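Local coordinates for cell envelope-related transcriptional attenuator domain-containing protein (Streptococcus agalactiae, PDB 3OKZ) that is of uncharacterised function but belongs to the LytR/CpsA/Psr family, whose members probably transfer glycopolymers onto the bacterial cell wall, at residues 113-118 against 211-216; 128-133 against 187-192. One frame throughout, in Å; residues are numbered along the deposited sequence.

Both contacts lie in this fragment of a longer LytR/CpsA/Psr family protein, their centres about 17 Å apart and their nearest atoms about 7 Å apart, without touching. Along the chain, contact 2 falls wholly between the two halves of contact 1: residues 113-118 lead through helix 117-126 to 128-133, and helix 178-200, which holds 187-192, is followed by helix 203-212 and then by 213-216. Contact 1 lies at the margin of the mixed sheet, where strand 111-116 meets the start of edge strand 217-219. Contact 2 sets the small antiparallel pair 130-134 and 156-160 against helix 178-200. Together they bring the outgoing and returning chain side by side twice within the fragment.

Contact 1 of 2, residues 113-118 against 211-216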
HETATM    1  N   MSE A 113      -0.030   8.702   1.824  1.00 26.51           N
HETATM    2  CA  MSE A 113      -0.910   9.088   0.742  1.00 18.93           C
HETATM    3  C   MSE A 113      -2.047   8.093   0.585  1.00 13.51           C
HETATM    4  O   MSE A 113      -1.852   6.868   0.628  1.00 16.11           O
HETATM    5  CB  MSE A 113      -0.127   9.190  -0.562  1.00 29.22           C
HETATM    6  CG  MSE A 113      -0.991   9.554  -1.752  1.00 35.64           C
HETATM    7 SE   MSE A 113      -0.008   9.699  -3.391  1.00 61.51          SE
HETATM    8  CE  MSE A 113       0.348  11.581  -3.376  1.00  0.01           C
ATOM      9  N   GLN A 114      -3.249   8.626   0.422  1.00  2.98           N
ATOM     10  CA  GLN A 114      -4.403   7.765   0.234  1.00  9.55           C
ATOM     11  C   GLN A 114      -5.198   8.235  -0.962  1.00 16.70           C
ATOM     12  O   GLN A 114      -5.357   9.438  -1.177  1.00 23.19           O
ATOM     13  CB  GLN A 114      -5.272   7.736   1.495  1.00 10.90           C
ATOM     14  CG  GLN A 114      -5.976   9.031   1.863  1.00 16.58           C
ATOM     15  CD  GLN A 114      -6.556   8.953   3.268  1.00 25.29           C
ATOM     16  OE1 GLN A 114      -6.860   7.870   3.770  1.00 19.26           O
ATOM     17  NE2 GLN A 114      -6.717  10.102   3.903  1.00 23.57           N
ATOM     18  N   ILE A 115      -5.656   7.267  -1.752  1.00 20.22           N
ATOM     19  CA  ILE A 115      -6.442   7.527  -2.953  1.00 20.78           C
ATOM     20  C   ILE A 115      -7.613   6.549  -3.004  1.00 29.77           C
ATOM     21  O   ILE A 115      -7.436   5.349  -2.785  1.00 32.53           O
ATOM     22  CB  ILE A 115      -5.576   7.353  -4.218  1.00 19.75           C
ATOM     23  CG1 ILE A 115      -4.316   8.217  -4.088  1.00 34.44           C
ATOM     24  CG2 ILE A 115      -6.366   7.763  -5.461  1.00 25.56           C
ATOM     25  CD1 ILE A 115      -3.490   8.340  -5.360  1.00 46.48           C
ATOM     26  N   ASN A 116      -8.813   7.054  -3.271  1.00 28.14           N
ATOM     27  CA  ASN A 116      -9.978   6.175  -3.334  1.00 23.93           C
ATOM     28  C   ASN A 116     -10.055   5.522  -4.698  1.00 23.83           C
ATOM     29  O   ASN A 116      -9.268   5.836  -5.594  1.00 28.79           O
ATOM     30  CB  ASN A 116     -11.276   6.937  -3.048  1.00 18.98           C
ATOM     31  CG  ASN A 116     -11.516   8.053  -4.020  1.00 14.90           C
ATOM     32  OD1 ASN A 116     -11.463   7.857  -5.229  1.00 23.97           O
ATOM     33  ND2 ASN A 116     -11.788   9.238  -3.501  1.00 14.35           N
HETATM   34  N   MSE A 117     -11.022   4.633  -4.867  1.00  9.50           N
HETATM   35  CA  MSE A 117     -11.150   3.906  -6.118  1.00 10.47           C
HETATM   36  C   MSE A 117     -11.345   4.760  -7.355  1.00 21.55           C
HETATM   37  O   MSE A 117     -10.863   4.404  -8.426  1.00 29.89           O
HETATM   38  CB  MSE A 117     -12.255   2.859  -5.995  1.00 14.77           C
HETATM   39  CG  MSE A 117     -12.033   1.892  -4.825  1.00 15.25           C
HETATM   40 SE   MSE A 117     -10.331   0.945  -4.895  1.00 79.35          SE
HETATM   41  CE  MSE A 117      -9.343   1.961  -3.582  1.00 64.31           C
ATOM     42  N   GLN A 118     -12.036   5.887  -7.216  1.00 22.38           N
ATOM     43  CA  GLN A 118     -12.250   6.758  -8.365  1.00 22.68           C
ATOM     44  C   GLN A 118     -10.893   7.288  -8.757  1.00 22.81           C
ATOM     45  O   GLN A 118     -10.545   7.324  -9.936  1.00 27.05           O
ATOM     46  CB  GLN A 118     -13.157   7.938  -8.019  1.00 21.81           C
ATOM     47  CG  GLN A 118     -13.544   8.767  -9.238  1.00 22.48           C
ATOM     48  CD  GLN A 118     -14.500   8.033 -10.169  1.00 23.62           C
ATOM     49  OE1 GLN A 118     -15.642   7.746  -9.793  1.00 29.49           O
ATOM     50  NE2 GLN A 118     -14.040   7.718 -11.387  1.00  5.82           N
ATOM     51  N   SER A 211      -4.018  17.036 -10.269  1.00 32.45           N
ATOM     52  CA  SER A 211      -5.227  17.817 -10.038  1.00 19.18           C
ATOM     53  C   SER A 211      -6.427  17.007 -10.535  1.00 16.48           C
ATOM     54  O   SER A 211      -7.557  17.181 -10.062  1.00 11.30           O
ATOM     55  CB  SER A 211      -5.161  19.140 -10.801  1.00 18.84           C
ATOM     56  OG  SER A 211      -5.961  19.066 -11.960  1.00 26.13           O
ATOM     57  N   ALA A 212      -6.165  16.139 -11.510  1.00 10.32           N
ATOM     58  CA  ALA A 212      -7.184  15.253 -12.076  1.00  8.05           C
ATOM     59  C   ALA A 212      -7.646  14.267 -10.999  1.00 28.09           C
ATOM     60  O   ALA A 212      -8.796  13.826 -11.000  1.00 40.22           O
ATOM     61  CB  ALA A 212      -6.610  14.467 -13.269  1.00  5.53           C
ATOM     62  N   VAL A 213      -6.733  13.913 -10.094  1.00 23.79           N
ATOM     63  CA  VAL A 213      -7.033  12.975  -9.020  1.00 27.05           C
ATOM     64  C   VAL A 213      -7.236  13.753  -7.734  1.00 23.84           C
ATOM     65  O   VAL A 213      -7.723  13.219  -6.735  1.00 19.10           O
ATOM     66  CB  VAL A 213      -5.868  11.984  -8.805  1.00 19.97           C
ATOM     67  CG1 VAL A 213      -4.651  12.711  -8.203  1.00 10.07           C
ATOM     68  CG2 VAL A 213      -6.313  10.856  -7.894  1.00 35.92           C
ATOM     69  N   SER A 214      -6.841  15.023  -7.784  1.00 18.95           N
ATOM     70  CA  SER A 214      -6.918  15.956  -6.662  1.00 22.28           C
ATOM     71  C   SER A 214      -8.094  15.771  -5.682  1.00 25.32           C
ATOM     72  O   SER A 214      -7.883  15.648  -4.475  1.00 11.73           O
ATOM     73  CB  SER A 214      -6.918  17.385  -7.217  1.00 28.58           C
ATOM     74  OG  SER A 214      -7.012  18.353  -6.193  1.00 30.78           O
ATOM     75  N   ASN A 215      -9.325  15.752  -6.187  1.00 29.85           N
ATOM     76  CA  ASN A 215     -10.479  15.594  -5.299  1.00 37.51           C
ATOM     77  C   ASN A 215     -10.650  14.211  -4.677  1.00 29.05           C
ATOM     78  O   ASN A 215     -11.479  14.046  -3.781  1.00 38.82           O
ATOM     79  CB  ASN A 215     -11.783  15.945  -6.022  1.00 49.34           C
ATOM     80  CG  ASN A 215     -11.978  17.436  -6.194  1.00 58.48           C
ATOM     81  OD1 ASN A 215     -11.372  18.058  -7.068  1.00 61.55           O
ATOM     82  ND2 ASN A 215     -12.824  18.021  -5.351  1.00 62.39           N
ATOM     83  N   ASN A 216      -9.876  13.224  -5.125  1.00  3.79           N
ATOM     84  CA  ASN A 216     -10.037  11.879  -4.594  1.00 10.90           C
ATOM     85  C   ASN A 216      -8.805  11.240  -4.045  1.00 16.37           C
ATOM     86  O   ASN A 216      -8.635  10.022  -4.159  1.00  6.17           O
ATOM     87  CB  ASN A 216     -10.642  10.949  -5.646  1.00 16.21           C
ATOM     88  CG  ASN A 216     -12.078  11.299  -5.963  1.00 22.44           C
ATOM     89  OD1 ASN A 216     -12.349  12.226  -6.714  1.00 32.76           O
ATOM     90  ND2 ASN A 216     -13.002  10.569  -5.373  1.00 18.07           N
TER
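At the margin of the mixed sheet, Asn-116 meets Asn-216 where strand 111-116 gives way to helix 117-126 and the chain after helix 203-212 enters edge strand 217-219. The backbone N of Asn-116 donates to Asn-216 O at 3.1 Å, a nearly straight bond (162° at the hydrogen) in which the donor is tilted 25° from the carbonyl plane. The backbone pairing of Gln-114 with Gln-218 follows in the same antiparallel sense. The side chain of Asn-116 lies across that of Asn-216, though the modelled orientations of the two amides are doubtful. With chi1 at 60°, its CG is tucked between backbone N and carbonyl carbon, and OD1 reaches forward to the first turn of the helix. There it accepts a hydrogen bond from Gly-119 N and a weaker one from Gln-118 N, 2.9 Å from OD1, which makes Asn-116 the N-cap. One residue earlier, CG2 of Ile-115 lies 3.5 Å from Asn-216 O and 3.9 Å from CG2 of Val-213, the two side chains crossing at about a right angle. Gln-118 sets its CB beside the Asn-216 amide at 3.7 Å from ND2. Asn-116 thus divides its polar groups, its backbone N serving the edge pairing and its OD1 the helix start.

Contact 2 of 2, residues 128-133 against 187-192; sequences GGITVT and REVIQK
Lys-192 and Glu-188 reach from one face of helix 178-200 to strand 130-134, and the polar part of the contact centres on the lysine. Its chain starts with CG beside the backbone N (chi1 -71°) and then runs fully extended, which carries NZ to the strand. The hydrogen bond from Lys-192 NZ to Thr-131 O lies in the carbonyl plane; its modelled length of 2.5 Å is doubtful at this resolution. NZ of Lys-192 also forms a salt bridge with Glu-188 OE2 at 3.3 Å, one helical turn back, met on the anti side of the carboxylate and 34° out of its plane. This pairing would probably favour the charged forms of Lys-192 and Glu-188. A water joins NZ to Thr-133 OG1 only weakly. The other carboxylate oxygen, OE1, has a weak bond to Tyr-168 OH.

The apolar part is carried by Ile-130, whose CD1 meets CG1 of Val-189 at 3.9 Å, the side chains crossing at about a right angle. Val-132 turns CG1 to the carboxylate end of Glu-188, and Tyr-168 of helix 162-168 packs on both valines.

Strand and helix axes approach to 9.3 Å and run roughly antiparallel (149°). Ile-190, on the far side of the helix, packs on Met-59 of the large mixed sheet, so the helix forms a layer between that sheet and the small antiparallel sheet of 130-134 and 156-160, in an alpha/beta fold.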
ATOM      1  N   GLY A 128      -3.685   8.109 -20.197  1.00  0.99           N
ATOM      2  CA  GLY A 128      -4.075   7.398 -21.402  1.00  7.63           C
ATOM      3  C   GLY A 128      -4.106   5.888 -21.256  1.00 16.25           C
ATOM      4  O   GLY A 128      -3.734   5.157 -22.173  1.00 30.60           O
ATOM      5  N   GLY A 129      -4.537   5.421 -20.089  1.00 10.30           N
ATOM      6  CA  GLY A 129      -4.632   3.991 -19.832  1.00 11.91           C
ATOM      7  C   GLY A 129      -3.317   3.242 -19.808  1.00 16.27           C
ATOM      8  O   GLY A 129      -2.266   3.799 -20.134  1.00 24.14           O
ATOM      9  N   ILE A 130      -3.375   1.976 -19.403  1.00 10.86           N
ATOM     10  CA  ILE A 130      -2.176   1.139 -19.351  1.00  5.40           C
ATOM     11  C   ILE A 130      -2.414  -0.216 -19.996  1.00  9.47           C
ATOM     12  O   ILE A 130      -3.571  -0.631 -20.214  1.00 10.63           O
ATOM     13  CB  ILE A 130      -1.717   0.877 -17.928  1.00  3.07           C
ATOM     14  CG1 ILE A 130      -2.772   0.046 -17.195  1.00  0.01           C
ATOM     15  CG2 ILE A 130      -1.428   2.195 -17.223  1.00  7.91           C
ATOM     16  CD1 ILE A 130      -2.360  -0.341 -15.793  1.00  2.65           C
ATOM     17  N   THR A 131      -1.299  -0.900 -20.269  1.00 15.14           N
ATOM     18  CA  THR A 131      -1.280  -2.212 -20.907  1.00 12.65           C
ATOM     19  C   THR A 131      -0.881  -3.332 -19.951  1.00 11.08           C
ATOM     20  O   THR A 131       0.216  -3.306 -19.402  1.00 26.13           O
ATOM     21  CB  THR A 131      -0.286  -2.193 -22.096  1.00 11.82           C
ATOM     22  OG1 THR A 131      -0.838  -1.404 -23.152  1.00 25.21           O
ATOM     23  CG2 THR A 131      -0.000  -3.592 -22.615  1.00  0.40           C
ATOM     24  N   VAL A 132      -1.775  -4.306 -19.752  1.00 14.54           N
ATOM     25  CA  VAL A 132      -1.492  -5.457 -18.887  1.00 23.75           C
ATOM     26  C   VAL A 132      -1.818  -6.759 -19.598  1.00 24.79           C
ATOM     27  O   VAL A 132      -2.632  -6.786 -20.518  1.00 29.98           O
ATOM     28  CB  VAL A 132      -2.311  -5.452 -17.574  1.00  6.61           C
ATOM     29  CG1 VAL A 132      -1.877  -4.291 -16.690  1.00  5.40           C
ATOM     30  CG2 VAL A 132      -3.806  -5.420 -17.887  1.00  2.56           C
ATOM     31  N   THR A 133      -1.193  -7.840 -19.137  1.00 21.86           N
ATOM     32  CA  THR A 133      -1.387  -9.168 -19.722  1.00 15.75           C
ATOM     33  C   THR A 133      -2.121 -10.119 -18.767  1.00 11.11           C
ATOM     34  O   THR A 133      -1.662 -10.367 -17.651  1.00  7.98           O
ATOM     35  CB  THR A 133      -0.020  -9.808 -20.092  1.00 29.30           C
ATOM     36  OG1 THR A 133       0.713  -8.923 -20.954  1.00 33.73           O
ATOM     37  CG2 THR A 133      -0.227 -11.143 -20.782  1.00 17.76           C
ATOM     38  N   ARG A 187       0.651  -3.929  -7.424  1.00 14.86           N
ATOM     39  CA  ARG A 187       1.932  -3.249  -7.579  1.00  7.84           C
ATOM     40  C   ARG A 187       2.156  -2.890  -9.037  1.00  7.74           C
ATOM     41  O   ARG A 187       2.656  -1.820  -9.364  1.00 10.26           O
ATOM     42  CB  ARG A 187       3.070  -4.146  -7.085  1.00 13.60           C
ATOM     43  CG  ARG A 187       3.138  -4.346  -5.575  1.00 22.09           C
ATOM     44  CD  ARG A 187       4.175  -5.405  -5.232  1.00 18.94           C
ATOM     45  NE  ARG A 187       3.599  -6.541  -4.511  1.00 15.27           N
ATOM     46  CZ  ARG A 187       4.073  -7.781  -4.585  1.00 29.83           C
ATOM     47  NH1 ARG A 187       5.123  -8.040  -5.349  1.00 36.03           N
ATOM     48  NH2 ARG A 187       3.503  -8.763  -3.897  1.00 40.70           N
ATOM     49  N   GLU A 188       1.773  -3.801  -9.911  1.00  8.24           N
ATOM     50  CA  GLU A 188       1.912  -3.600 -11.336  1.00 11.56           C
ATOM     51  C   GLU A 188       1.202  -2.337 -11.782  1.00 14.74           C
ATOM     52  O   GLU A 188       1.804  -1.471 -12.414  1.00 19.37           O
ATOM     53  CB  GLU A 188       1.313  -4.793 -12.072  1.00 12.07           C
ATOM     54  CG  GLU A 188       1.443  -4.767 -13.575  1.00 16.91           C
ATOM     55  CD  GLU A 188       0.839  -6.007 -14.188  1.00 23.85           C
ATOM     56  OE1 GLU A 188       0.850  -7.053 -13.495  1.00 20.26           O
ATOM     57  OE2 GLU A 188       0.365  -5.944 -15.347  1.00 36.80           O
ATOM     58  N   VAL A 189      -0.087  -2.233 -11.471  1.00  2.77           N
ATOM     59  CA  VAL A 189      -0.847  -1.061 -11.876  1.00 13.06           C
ATOM     60  C   VAL A 189      -0.168   0.221 -11.366  1.00 15.86           C
ATOM     61  O   VAL A 189      -0.052   1.201 -12.101  1.00 20.63           O
ATOM     62  CB  VAL A 189      -2.325  -1.134 -11.377  1.00  0.01           C
ATOM     63  CG1 VAL A 189      -3.134   0.015 -11.949  1.00  0.01           C
ATOM     64  CG2 VAL A 189      -2.963  -2.437 -11.825  1.00  0.01           C
ATOM     65  N   ILE A 190       0.298   0.208 -10.121  1.00 14.46           N
ATOM     66  CA  ILE A 190       0.957   1.383  -9.567  1.00 20.39           C
ATOM     67  C   ILE A 190       2.213   1.723 -10.351  1.00 31.04           C
ATOM     68  O   ILE A 190       2.378   2.854 -10.821  1.00 25.48           O
ATOM     69  CB  ILE A 190       1.310   1.179  -8.065  1.00 14.43           C
ATOM     70  CG1 ILE A 190       0.128   1.609  -7.203  1.00 31.84           C
ATOM     71  CG2 ILE A 190       2.515   2.027  -7.663  1.00  3.73           C
ATOM     72  CD1 ILE A 190      -0.220   3.074  -7.355  1.00 37.84           C
ATOM     73  N   GLN A 191       3.092   0.739 -10.502  1.00 33.64           N
ATOM     74  CA  GLN A 191       4.347   0.933 -11.225  1.00 28.03           C
ATOM     75  C   GLN A 191       4.152   1.440 -12.636  1.00 26.93           C
ATOM     76  O   GLN A 191       4.866   2.337 -13.075  1.00 25.15           O
ATOM     77  CB  GLN A 191       5.137  -0.373 -11.276  1.00 26.52           C
ATOM     78  CG  GLN A 191       5.540  -0.893  -9.911  1.00 39.55           C
ATOM     79  CD  GLN A 191       6.135  -2.274  -9.989  1.00 58.99           C
ATOM     80  OE1 GLN A 191       7.119  -2.496 -10.693  1.00 63.49           O
ATOM     81  NE2 GLN A 191       5.540  -3.217  -9.270  1.00 71.20           N
ATOM     82  N   LYS A 192       3.182   0.868 -13.345  1.00 22.80           N
ATOM     83  CA  LYS A 192       2.922   1.261 -14.725  1.00 16.34           C
ATOM     84  C   LYS A 192       2.382   2.681 -14.872  1.00 24.47           C
ATOM     85  O   LYS A 192       2.782   3.410 -15.781  1.00 18.96           O
ATOM     86  CB  LYS A 192       1.972   0.261 -15.381  1.00 12.98           C
ATOM     87  CG  LYS A 192       2.624  -1.103 -15.641  1.00 19.18           C
ATOM     88  CD  LYS A 192       1.792  -2.001 -16.565  1.00 15.58           C
ATOM     89  CE  LYS A 192       2.628  -3.200 -16.993  1.00 16.44           C
ATOM     90  NZ  LYS A 192       1.847  -4.236 -17.704  1.00 16.39           N
TER
HETATM   91  O   HOH W   1       2.687  -6.105 -20.394  1.00 21.08           O